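Local coordinates for protein chloromuconate cycloisomerase (Rhodococcus opacus, PDB 4M0X) that is a manganese-binding enzyme of the enolase superfamily, built from an enolase-type N-terminal domain and a C-terminal TIM-barrel domain, at residues E171-D176 against H207-I212; I194-G199 against M245-V250; I79-D82 against V88-Q91; Q91-L96 against V102-I107. All coordinates share one frame; numbering follows the deposited sequence.

Contact 1: residues E171-D176 against H207-I212; sequences EPADTD and HRWLPI
The first turn of helix 173-183 lies beside the middle of helix 203-215, with the CA atoms of Ala173 and Trp209 7.5 Å apart. Both helices belong to the outer layer of the TIM-barrel domain, where they follow one another round the barrel, strand 192-196 running between them in sequence. The indole of Trp209 supplies nearly all of the contact from helix 203-215. With CG anti to the carbonyl carbon (chi1 -69°), the ring extends from its helix and turns one face to the opening turn of the other. Ala173 CB packs at the five-membered part of the ring, 3.7 Å from Trp209 CD1. Next to it, Asp174 CA sits 3.2 Å above the ring plane, displaced toward the rim, and Asp174 CB comes in obliquely, neither over the face nor at the edge. The opposite face is covered by Arg208 CG, so the indole lies between the Arg208 side chain of its own helix and the first turn of the other. Pro172, at the N-cap position, starts helix 173-183, and its carbonyl O accepts the backbone N of Asp176. Farther along the same helix Ser177 also touches Trp209, and Leu181 meets Ile212. The carboxylate of Asp174 is directed away from the indole: its OD2 stays 6.1 Å from Arg208 NH2, too far for an ion pair, while its CB approaches Trp209 CZ2 to 3.4 Å.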
loop_
_atom_site.group_PDB
_atom_site.type_symbol
_atom_site.label_atom_id
_atom_site.label_comp_id
_atom_site.label_asym_id
_atom_site.label_seq_id
_atom_site.Cartn_x
_atom_site.Cartn_y
_atom_site.Cartn_z
ATOM N N GLU A 171 19.359 18.163 -27.144
ATOM C CA GLU A 171 19.004 19.566 -27.252
ATOM C C GLU A 171 17.768 19.728 -26.411
ATOM O O GLU A 171 17.152 18.735 -26.078
ATOM C CB GLU A 171 18.724 19.938 -28.717
ATOM C CG GLU A 171 17.806 18.989 -29.475
ATOM C CD GLU A 171 17.230 19.607 -30.746
ATOM O OE1 GLU A 171 17.549 19.128 -31.868
ATOM O OE2 GLU A 171 16.437 20.569 -30.629
ATOM N N PRO A 172 17.386 20.967 -26.049
ATOM C CA PRO A 172 16.264 21.027 -25.106
ATOM C C PRO A 172 14.982 20.328 -25.615
ATOM O O PRO A 172 14.695 20.284 -26.824
ATOM C CB PRO A 172 16.044 22.536 -24.902
ATOM C CG PRO A 172 17.354 23.152 -25.238
ATOM C CD PRO A 172 17.891 22.313 -26.369
ATOM N N ALA A 173 14.244 19.781 -24.660
ATOM C CA ALA A 173 12.972 19.159 -24.903
ATOM C C ALA A 173 12.155 19.837 -25.998
ATOM O O ALA A 173 11.643 19.178 -26.908
ATOM C CB ALA A 173 12.182 19.142 -23.608
ATOM N N ASP A 174 12.019 21.146 -25.897
ATOM C CA ASP A 174 11.036 21.853 -26.712
ATOM C C ASP A 174 11.424 21.991 -28.207
ATOM O O ASP A 174 10.607 21.746 -29.096
ATOM C CB ASP A 174 10.691 23.202 -26.065
ATOM C CG ASP A 174 11.841 24.177 -26.084
ATOM O OD1 ASP A 174 13.006 23.802 -25.785
ATOM O OD2 ASP A 174 11.558 25.341 -26.420
ATOM N N THR A 175 12.675 22.377 -28.452
ATOM C CA THR A 175 13.255 22.338 -29.777
ATOM C C THR A 175 13.216 20.897 -30.283
ATOM O O THR A 175 12.730 20.647 -31.378
ATOM C CB THR A 175 14.699 22.939 -29.826
ATOM O OG1 THR A 175 15.506 22.457 -28.736
ATOM C CG2 THR A 175 14.663 24.457 -29.754
ATOM N N ASP A 176 13.668 19.953 -29.460
ATOM C CA ASP A 176 13.748 18.528 -29.843
ATOM C C ASP A 176 12.439 17.937 -30.351
ATOM O O ASP A 176 12.436 17.179 -31.317
ATOM C CB ASP A 176 14.264 17.651 -28.672
ATOM C CG ASP A 176 15.160 16.502 -29.141
ATOM O OD1 ASP A 176 15.483 16.436 -30.354
ATOM O OD2 ASP A 176 15.553 15.669 -28.301
ATOM N N HIS A 207 6.108 14.857 -19.195
ATOM C CA HIS A 207 4.657 14.947 -19.144
ATOM C C HIS A 207 4.146 16.036 -20.077
ATOM O O HIS A 207 3.006 15.994 -20.494
ATOM C CB HIS A 207 4.182 15.266 -17.716
ATOM C CG HIS A 207 4.191 14.100 -16.765
ATOM N ND1 HIS A 207 3.082 13.315 -16.544
ATOM C CD2 HIS A 207 5.150 13.634 -15.927
ATOM C CE1 HIS A 207 3.367 12.397 -15.638
ATOM N NE2 HIS A 207 4.614 12.569 -15.247
ATOM N N ARG A 208 4.981 17.028 -20.362
ATOM C CA ARG A 208 4.635 18.104 -21.284
ATOM C C ARG A 208 4.630 17.590 -22.721
ATOM O O ARG A 208 3.665 17.834 -23.468
ATOM C CB ARG A 208 5.615 19.290 -21.124
ATOM C CG ARG A 208 5.723 20.277 -22.305
ATOM C CD ARG A 208 4.737 21.446 -22.222
ATOM N NE ARG A 208 5.227 22.680 -22.861
ATOM C CZ ARG A 208 6.180 23.480 -22.360
ATOM N NH1 ARG A 208 6.794 23.186 -21.216
ATOM N NH2 ARG A 208 6.537 24.583 -23.004
ATOM N N TRP A 209 5.693 16.877 -23.111
ATOM C CA TRP A 209 5.926 16.641 -24.534
ATOM C C TRP A 209 5.478 15.320 -25.035
ATOM O O TRP A 209 5.021 15.210 -26.152
ATOM C CB TRP A 209 7.371 16.911 -24.926
ATOM C CG TRP A 209 7.717 18.360 -24.845
ATOM C CD1 TRP A 209 8.516 18.966 -23.922
ATOM C CD2 TRP A 209 7.256 19.391 -25.719
ATOM N NE1 TRP A 209 8.585 20.332 -24.176
ATOM C CE2 TRP A 209 7.819 20.611 -25.273
ATOM C CE3 TRP A 209 6.413 19.408 -26.840
ATOM C CZ2 TRP A 209 7.562 21.830 -25.907
ATOM C CZ3 TRP A 209 6.162 20.634 -27.472
ATOM C CH2 TRP A 209 6.736 21.819 -27.006
ATOM N N LEU A 210 5.559 14.308 -24.205
ATOM C CA LEU A 210 5.102 12.990 -24.614
ATOM C C LEU A 210 3.689 13.007 -25.177
ATOM O O LEU A 210 3.513 12.518 -26.266
ATOM C CB LEU A 210 5.290 11.930 -23.499
ATOM C CG LEU A 210 6.528 11.028 -23.573
ATOM C CD1 LEU A 210 7.557 11.539 -24.566
ATOM C CD2 LEU A 210 7.189 10.722 -22.224
ATOM N N PRO A 211 2.688 13.552 -24.455
ATOM C CA PRO A 211 1.312 13.474 -24.988
ATOM C C PRO A 211 1.194 14.217 -26.326
ATOM O O PRO A 211 0.443 13.778 -27.221
ATOM C CB PRO A 211 0.475 14.205 -23.945
ATOM C CG PRO A 211 1.275 14.145 -22.694
ATOM C CD PRO A 211 2.714 14.202 -23.136
ATOM N N ILE A 212 1.969 15.286 -26.476
ATOM C CA ILE A 212 1.941 16.040 -27.701
ATOM C C ILE A 212 2.478 15.175 -28.837
ATOM O O ILE A 212 1.904 15.131 -29.953
ATOM C CB ILE A 212 2.662 17.409 -27.562
ATOM C CG1 ILE A 212 1.742 18.417 -26.862
ATOM C CG2 ILE A 212 3.061 17.984 -28.913
ATOM C CD1 ILE A 212 2.508 19.511 -26.155
#

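Contact 2: residues I194-G199 against M245-V250; sequences IVDPNG and MADESV. With MN (manganese (II) ion), chain C.
The manganese site at the C-terminal ends of the barrel strands, a hallmark of the enolase superfamily, draws Asp196 and Asp247 onto one ion. Asp196 ends strand 192-196, Asp247 follows strand 244-246, and Glu222 of the intervening strand 220-222 supplies the third carboxylate. The ion is bound by Asp196 OD2 at 2.1 Å and by Asp247 OD2 at 2.2 Å; both side chains have CG anti to the backbone N (chi1 -166° for Asp196, 172° for Asp247), which carries them from their strands toward the metal. Two waters add to the coordination. Water 1 donates to Asp196 OD1 at 2.7 Å and to Glu248 OE1 at 2.6 Å, while water 2 donates to Glu248 OE2. Glu248, its chain bent at chi2 (86°), thus acts from the second shell, probably helping to orient both waters without binding the ion. Asp196 OD1 also closes an Asx turn, accepting Asn198 N at 2.9 Å from above the carboxylate plane. Deeper in the barrel, Ile194 CD1 and Met245 CE meet at 4.1 Å, their side chains crossing at about a right angle. Lys271 forms a salt bridge with Asp247 OD1. The two loops are therefore joined through metal and water rather than by direct bonds, and the divalent cation probably offsets the mutual repulsion of the clustered carboxylates.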
loop_
_atom_site.group_PDB
_atom_site.type_symbol
_atom_site.label_atom_id
_atom_site.label_comp_id
_atom_site.label_asym_id
_atom_site.label_seq_id
_atom_site.Cartn_x
_atom_site.Cartn_y
_atom_site.Cartn_z
ATOM N N ILE A 194 8.947 4.865 -31.882
ATOM C CA ILE A 194 9.492 5.019 -30.553
ATOM C C ILE A 194 10.212 6.356 -30.487
ATOM O O ILE A 194 10.824 6.758 -31.462
ATOM C CB ILE A 194 10.556 3.950 -30.281
ATOM C CG1 ILE A 194 9.927 2.571 -30.268
ATOM C CG2 ILE A 194 11.325 4.243 -28.987
ATOM C CD1 ILE A 194 10.918 1.486 -30.614
ATOM N N VAL A 195 10.165 7.029 -29.337
ATOM C CA VAL A 195 11.125 8.127 -29.048
ATOM C C VAL A 195 12.010 7.807 -27.831
ATOM O O VAL A 195 11.515 7.344 -26.785
ATOM C CB VAL A 195 10.429 9.499 -28.862
ATOM C CG1 VAL A 195 9.642 9.872 -30.108
ATOM C CG2 VAL A 195 9.521 9.495 -27.656
ATOM N N ASP A 196 13.313 8.037 -27.985
ATOM C CA ASP A 196 14.306 7.695 -26.955
ATOM C C ASP A 196 15.195 8.862 -26.495
ATOM O O ASP A 196 16.250 9.108 -27.079
ATOM C CB ASP A 196 15.192 6.559 -27.440
ATOM C CG ASP A 196 15.996 5.957 -26.321
ATOM O OD1 ASP A 196 15.871 6.480 -25.202
ATOM O OD2 ASP A 196 16.742 4.978 -26.543
ATOM N N PRO A 197 14.761 9.591 -25.455
ATOM C CA PRO A 197 15.530 10.665 -24.853
ATOM C C PRO A 197 16.706 10.168 -24.008
ATOM O O PRO A 197 17.421 10.970 -23.434
ATOM C CB PRO A 197 14.519 11.337 -23.922
ATOM C CG PRO A 197 13.183 10.891 -24.390
ATOM C CD PRO A 197 13.397 9.518 -24.907
ATOM N N ASN A 198 16.901 8.866 -23.889
ATOM C CA ASN A 198 18.048 8.366 -23.160
ATOM C C ASN A 198 18.030 8.802 -21.712
ATOM O O ASN A 198 19.071 9.066 -21.114
ATOM C CB ASN A 198 19.343 8.794 -23.851
ATOM C CG ASN A 198 19.572 8.043 -25.162
ATOM O OD1 ASN A 198 19.855 6.851 -25.142
ATOM N ND2 ASN A 198 19.448 8.737 -26.307
ATOM N N GLY A 199 16.826 8.883 -21.158
ATOM C CA GLY A 199 16.624 9.212 -19.756
ATOM C C GLY A 199 17.026 10.621 -19.367
ATOM O O GLY A 199 17.229 10.900 -18.195
ATOM N N MET A 245 8.781 2.129 -22.300
ATOM C CA MET A 245 9.777 1.076 -22.290
ATOM C C MET A 245 11.022 1.402 -21.459
ATOM O O MET A 245 11.638 2.448 -21.614
ATOM C CB MET A 245 10.175 0.808 -23.713
ATOM C CG MET A 245 11.289 -0.189 -23.930
ATOM S SD MET A 245 11.078 -0.884 -25.582
ATOM C CE MET A 245 11.356 0.508 -26.671
ATOM N N ALA A 246 11.393 0.476 -20.589
ATOM C CA ALA A 246 12.630 0.544 -19.872
ATOM C C ALA A 246 13.762 0.072 -20.769
ATOM O O ALA A 246 13.636 -0.938 -21.480
ATOM C CB ALA A 246 12.542 -0.328 -18.645
ATOM N N ASP A 247 14.868 0.808 -20.737
ATOM C CA ASP A 247 16.083 0.403 -21.404
ATOM C C ASP A 247 17.167 0.477 -20.326
ATOM O O ASP A 247 17.402 -0.525 -19.633
ATOM C CB ASP A 247 16.389 1.282 -22.621
ATOM C CG ASP A 247 17.774 0.994 -23.231
ATOM O OD1 ASP A 247 18.418 -0.002 -22.816
ATOM O OD2 ASP A 247 18.230 1.768 -24.105
ATOM N N GLU A 248 17.779 1.657 -20.152
ATOM C CA GLU A 248 18.775 1.901 -19.087
ATOM C C GLU A 248 18.328 1.405 -17.708
ATOM O O GLU A 248 19.168 1.113 -16.858
ATOM C CB GLU A 248 19.048 3.404 -18.933
ATOM C CG GLU A 248 19.916 4.076 -19.987
ATOM C CD GLU A 248 19.104 4.534 -21.179
ATOM O OE1 GLU A 248 17.961 4.008 -21.411
ATOM O OE2 GLU A 248 19.611 5.427 -21.898
ATOM N N SER A 249 17.008 1.357 -17.479
ATOM C CA SER A 249 16.440 0.942 -16.206
ATOM C C SER A 249 16.435 -0.563 -16.024
ATOM O O SER A 249 16.363 -1.018 -14.879
ATOM C CB SER A 249 15.015 1.476 -16.040
ATOM O OG SER A 249 14.993 2.862 -15.701
ATOM N N VAL A 250 16.468 -1.325 -17.133
ATOM C CA VAL A 250 16.607 -2.792 -17.082
ATOM C C VAL A 250 17.940 -3.261 -17.561
ATOM O O VAL A 250 18.168 -3.448 -18.759
ATOM C CB VAL A 250 15.667 -3.584 -17.998
ATOM C CG1 VAL A 250 14.689 -4.431 -17.188
ATOM C CG2 VAL A 250 15.031 -2.724 -19.069
HETATM MN MN MN C . 17.645 3.338 -25.573
HETATM O O HOH W 1 17.096 4.509 -23.766
HETATM O O HOH W 2 19.715 4.453 -24.745
#

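Contact 3: residues I79-D82 against V88-Q91; sequences IGRD and VASQ
Arg81, in the loop after helix 63-74, faces Ala89 in the first turn of helix 86-96, their CA atoms 8.0 Å apart; the chain folds back on itself here within a few residues, in the N-terminal domain. The arginine supplies the whole loop side of the contact. Its aliphatic part comes first: Arg81 CD rests 3.5 Å from Ala89 CB. A bend at chi3 (-36°) then lays the guanidinium flat over the helix backbone, with Ala89 N 4.1 Å from its plane and beneath its centre. At the far end, Arg81 NH2 lies 3.9 Å from Val88 CG1, the branch that stands anti to the backbone N of Val88. Polar partners outside the two segments fix the rotation of the group, since Arg81 NE donates to Val77 O and Arg81 NH1 to Thr85 OG1. The guanidinium therefore ties together the loop and the start of the helix while its face packs on a peptide unit. Gly80 and Arg81 bond through their backbones to Ile5, at the beginning of strand 5-17, and Val88 packs on Leu130 of the second subunit, so the loop side is joined to the N-terminal sheet and the helix side meets that subunit.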
loop_
_atom_site.group_PDB
_atom_site.type_symbol
_atom_site.label_atom_id
_atom_site.label_comp_id
_atom_site.label_asym_id
_atom_site.label_seq_id
_atom_site.Cartn_x
_atom_site.Cartn_y
_atom_site.Cartn_z
ATOM N N ILE A 79 41.166 -18.457 -18.679
ATOM C CA ILE A 79 42.309 -19.281 -19.075
ATOM C C ILE A 79 42.434 -20.539 -18.182
ATOM O O ILE A 79 42.522 -20.445 -16.950
ATOM C CB ILE A 79 43.620 -18.475 -18.999
ATOM C CG1 ILE A 79 43.465 -17.069 -19.615
ATOM C CG2 ILE A 79 44.783 -19.276 -19.574
ATOM C CD1 ILE A 79 43.582 -16.967 -21.125
ATOM N N GLY A 80 42.426 -21.711 -18.811
ATOM C CA GLY A 80 42.610 -22.982 -18.107
ATOM C C GLY A 80 41.332 -23.658 -17.647
ATOM O O GLY A 80 41.378 -24.757 -17.058
ATOM N N ARG A 81 40.201 -22.993 -17.911
ATOM C CA ARG A 81 38.871 -23.476 -17.543
ATOM C C ARG A 81 38.279 -24.406 -18.593
ATOM O O ARG A 81 38.685 -24.394 -19.764
ATOM C CB ARG A 81 37.938 -22.289 -17.302
ATOM C CG ARG A 81 36.488 -22.491 -17.762
ATOM C CD ARG A 81 35.438 -21.488 -17.235
ATOM N NE ARG A 81 35.638 -21.030 -15.854
ATOM C CZ ARG A 81 35.440 -21.764 -14.759
ATOM N NH1 ARG A 81 35.021 -23.028 -14.876
ATOM N NH2 ARG A 81 35.664 -21.224 -13.545
ATOM N N ASP A 82 37.332 -25.232 -18.155
ATOM C CA ASP A 82 36.527 -26.055 -19.052
ATOM C C ASP A 82 35.541 -25.173 -19.856
ATOM O O ASP A 82 34.642 -24.542 -19.285
ATOM C CB ASP A 82 35.787 -27.106 -18.230
ATOM C CG ASP A 82 35.077 -28.158 -19.084
ATOM O OD1 ASP A 82 35.033 -28.066 -20.350
ATOM O OD2 ASP A 82 34.537 -29.093 -18.447
ATOM N N VAL A 88 29.632 -21.405 -14.544
ATOM C CA VAL A 88 30.606 -21.151 -13.465
ATOM C C VAL A 88 31.543 -20.013 -13.838
ATOM O O VAL A 88 32.052 -19.302 -12.961
ATOM C CB VAL A 88 31.466 -22.390 -13.117
ATOM C CG1 VAL A 88 32.284 -22.130 -11.842
ATOM C CG2 VAL A 88 30.594 -23.629 -12.961
ATOM N N ALA A 89 31.779 -19.867 -15.143
ATOM C CA ALA A 89 32.662 -18.838 -15.642
ATOM C C ALA A 89 31.982 -17.497 -15.392
ATOM O O ALA A 89 32.637 -16.516 -15.019
ATOM C CB ALA A 89 32.940 -19.051 -17.116
ATOM N N SER A 90 30.659 -17.470 -15.555
ATOM C CA SER A 90 29.906 -16.248 -15.325
ATOM C C SER A 90 29.893 -15.904 -13.856
ATOM O O SER A 90 30.084 -14.742 -13.499
ATOM C CB SER A 90 28.494 -16.357 -15.855
ATOM O OG SER A 90 28.514 -16.511 -17.246
ATOM N N GLN A 91 29.686 -16.900 -12.997
ATOM C CA GLN A 91 29.669 -16.627 -11.565
ATOM C C GLN A 91 31.060 -16.241 -11.062
ATOM O O GLN A 91 31.195 -15.379 -10.199
ATOM C CB GLN A 91 29.109 -17.792 -10.778
ATOM C CG GLN A 91 28.937 -17.473 -9.302
ATOM C CD GLN A 91 28.162 -18.540 -8.554
ATOM O OE1 GLN A 91 27.483 -19.379 -9.162
ATOM N NE2 GLN A 91 28.250 -18.514 -7.222
#

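Contact 4: residues Q91-L96 against V102-I107; sequences QSMDGL and VAKAAI
Asp94 and Lys104 form a salt bridge between two neighbouring helices, and beside it Met93 packs on Ile107. Lys104 runs out extended beyond CG and meets the aspartate at about a right angle, its NZ donating to Asp94 OD1. The modelled separation of these two atoms, 2.4 Å, is shorter than expected, and its exact value is doubtful at this resolution. Lys104 NZ also donates to Val97 O in the connection between the helices, so the ammonium grips both the end of one helix and the turn that follows it. Along the way Lys104 CE passes 3.9 Å from Met93 O. On the more deeply buried side, Met93 SD lies 3.9 Å from Ile107 CG2 and 4.0 Å from Ile107 CD1, between the two branches of the isoleucine. A bend at chi3 (-78°) turns the methyl back, bringing Met93 CE 4.0 Å from the same CG2. Behind these side chains the backbones form an antiparallel helical hairpin: the segment axes are inclined at 157° and approach to 11.0 Å, and Met93 and Lys104 have the nearest CA pair, at 7.1 Å. Glu61 accepts Val102 N at the start of the second helix. Leu74 of helix 63-74 touches both Met93 and Ile107, making a third wall to the hydrophobic patch, while Val102 and Ala106 rest on Ala50 of strand 45-51, which seats helix 101-118 against the antiparallel sheet of the N-terminal domain.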
loop_
_atom_site.group_PDB
_atom_site.type_symbol
_atom_site.label_atom_id
_atom_site.label_comp_id
_atom_site.label_asym_id
_atom_site.label_seq_id
_atom_site.Cartn_x
_atom_site.Cartn_y
_atom_site.Cartn_z
ATOM N N GLN A 91 29.686 -16.900 -12.997
ATOM C CA GLN A 91 29.669 -16.627 -11.565
ATOM C C GLN A 91 31.060 -16.241 -11.062
ATOM O O GLN A 91 31.195 -15.379 -10.199
ATOM C CB GLN A 91 29.109 -17.792 -10.778
ATOM C CG GLN A 91 28.937 -17.473 -9.302
ATOM C CD GLN A 91 28.162 -18.540 -8.554
ATOM O OE1 GLN A 91 27.483 -19.379 -9.162
ATOM N NE2 GLN A 91 28.250 -18.514 -7.222
ATOM N N SER A 92 32.092 -16.869 -11.617
ATOM C CA SER A 92 33.462 -16.509 -11.307
ATOM C C SER A 92 33.695 -15.049 -11.587
ATOM O O SER A 92 34.161 -14.315 -10.719
ATOM C CB SER A 92 34.418 -17.342 -12.130
ATOM O OG SER A 92 34.402 -18.699 -11.718
ATOM N N MET A 93 33.336 -14.620 -12.792
ATOM C CA MET A 93 33.560 -13.232 -13.203
ATOM C C MET A 93 32.877 -12.231 -12.254
ATOM O O MET A 93 33.467 -11.191 -11.871
ATOM C CB MET A 93 33.149 -13.034 -14.658
ATOM C CG MET A 93 34.067 -13.706 -15.689
ATOM S SD MET A 93 33.522 -13.324 -17.383
ATOM C CE MET A 93 32.129 -14.432 -17.623
ATOM N N ASP A 94 31.660 -12.573 -11.827
ATOM C CA ASP A 94 30.890 -11.758 -10.875
ATOM C C ASP A 94 31.589 -11.671 -9.546
ATOM O O ASP A 94 31.607 -10.618 -8.920
ATOM C CB ASP A 94 29.497 -12.336 -10.663
ATOM C CG ASP A 94 28.579 -12.130 -11.862
ATOM O OD1 ASP A 94 28.929 -11.416 -12.852
ATOM O OD2 ASP A 94 27.480 -12.704 -11.792
ATOM N N GLY A 95 32.168 -12.785 -9.130
ATOM C CA GLY A 95 32.943 -12.861 -7.904
ATOM C C GLY A 95 34.189 -12.003 -7.882
ATOM O O GLY A 95 34.568 -11.537 -6.820
ATOM N N LEU A 96 34.824 -11.780 -9.037
ATOM C CA LEU A 96 36.003 -10.869 -9.108
ATOM C C LEU A 96 35.673 -9.436 -9.493
ATOM O O LEU A 96 36.329 -8.512 -9.015
ATOM C CB LEU A 96 37.101 -11.365 -10.071
ATOM C CG LEU A 96 37.566 -12.804 -9.934
ATOM C CD1 LEU A 96 38.719 -13.084 -10.874
ATOM C CD2 LEU A 96 37.931 -13.108 -8.484
ATOM N N VAL A 102 29.529 -5.150 -20.006
ATOM C CA VAL A 102 29.838 -5.207 -21.421
ATOM C C VAL A 102 31.066 -6.067 -21.581
ATOM O O VAL A 102 31.140 -6.898 -22.483
ATOM C CB VAL A 102 30.011 -3.791 -21.996
ATOM C CG1 VAL A 102 30.320 -3.830 -23.482
ATOM C CG2 VAL A 102 28.737 -2.982 -21.739
ATOM N N ALA A 103 32.010 -5.885 -20.661
ATOM C CA ALA A 103 33.189 -6.761 -20.535
ATOM C C ALA A 103 32.783 -8.209 -20.342
ATOM O O ALA A 103 33.250 -9.075 -21.075
ATOM C CB ALA A 103 34.066 -6.314 -19.395
ATOM N N LYS A 104 31.894 -8.473 -19.383
ATOM C CA LYS A 104 31.469 -9.859 -19.117
ATOM C C LYS A 104 30.742 -10.424 -20.322
ATOM O O LYS A 104 31.007 -11.563 -20.724
ATOM C CB LYS A 104 30.614 -9.967 -17.858
ATOM C CG LYS A 104 31.329 -9.560 -16.577
ATOM C CD LYS A 104 30.338 -9.269 -15.448
ATOM C CE LYS A 104 31.072 -9.061 -14.132
ATOM N NZ LYS A 104 30.154 -9.353 -13.002
ATOM N N ALA A 105 29.869 -9.621 -20.931
ATOM C CA ALA A 105 29.105 -10.041 -22.121
ATOM C C ALA A 105 29.982 -10.540 -23.259
ATOM O O ALA A 105 29.642 -11.532 -23.890
ATOM C CB ALA A 105 28.185 -8.935 -22.614
ATOM N N ALA A 106 31.113 -9.888 -23.509
ATOM C CA ALA A 106 31.936 -10.264 -24.657
ATOM C C ALA A 106 32.563 -11.643 -24.450
ATOM O O ALA A 106 32.606 -12.450 -25.385
ATOM C CB ALA A 106 32.993 -9.214 -24.944
ATOM N N ILE A 107 33.012 -11.910 -23.216
ATOM C CA ILE A 107 33.501 -13.226 -22.803
ATOM C C ILE A 107 32.415 -14.309 -22.745
ATOM O O ILE A 107 32.587 -15.400 -23.315
ATOM C CB ILE A 107 34.119 -13.146 -21.431
ATOM C CG1 ILE A 107 35.317 -12.221 -21.501
ATOM C CG2 ILE A 107 34.469 -14.541 -20.920
ATOM C CD1 ILE A 107 36.117 -12.108 -20.211
#

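In the fold
Along the chain contact 3 comes first and runs directly into contact 4, sharing Gln91 and helix 86-96; their centres are 10 Å apart, and Arg81 NH2 reaches Ser92 OG at 3.4 Å. Both help to organise the helical part of the N-terminal domain, apart from the metal site. Contacts 1 and 2 follow in the barrel domain, their segments alternating and centres 15 Å apart; Leu210 packs on Val195, joining the outer helices to the strand ends that hold manganese. Contacts 1 and 3 lie on opposite sides of the chain's centre, 47 Å between contact centres. Contact 2, with the metal, stands between them, its nearest atoms about 11 Å from those of contact 4.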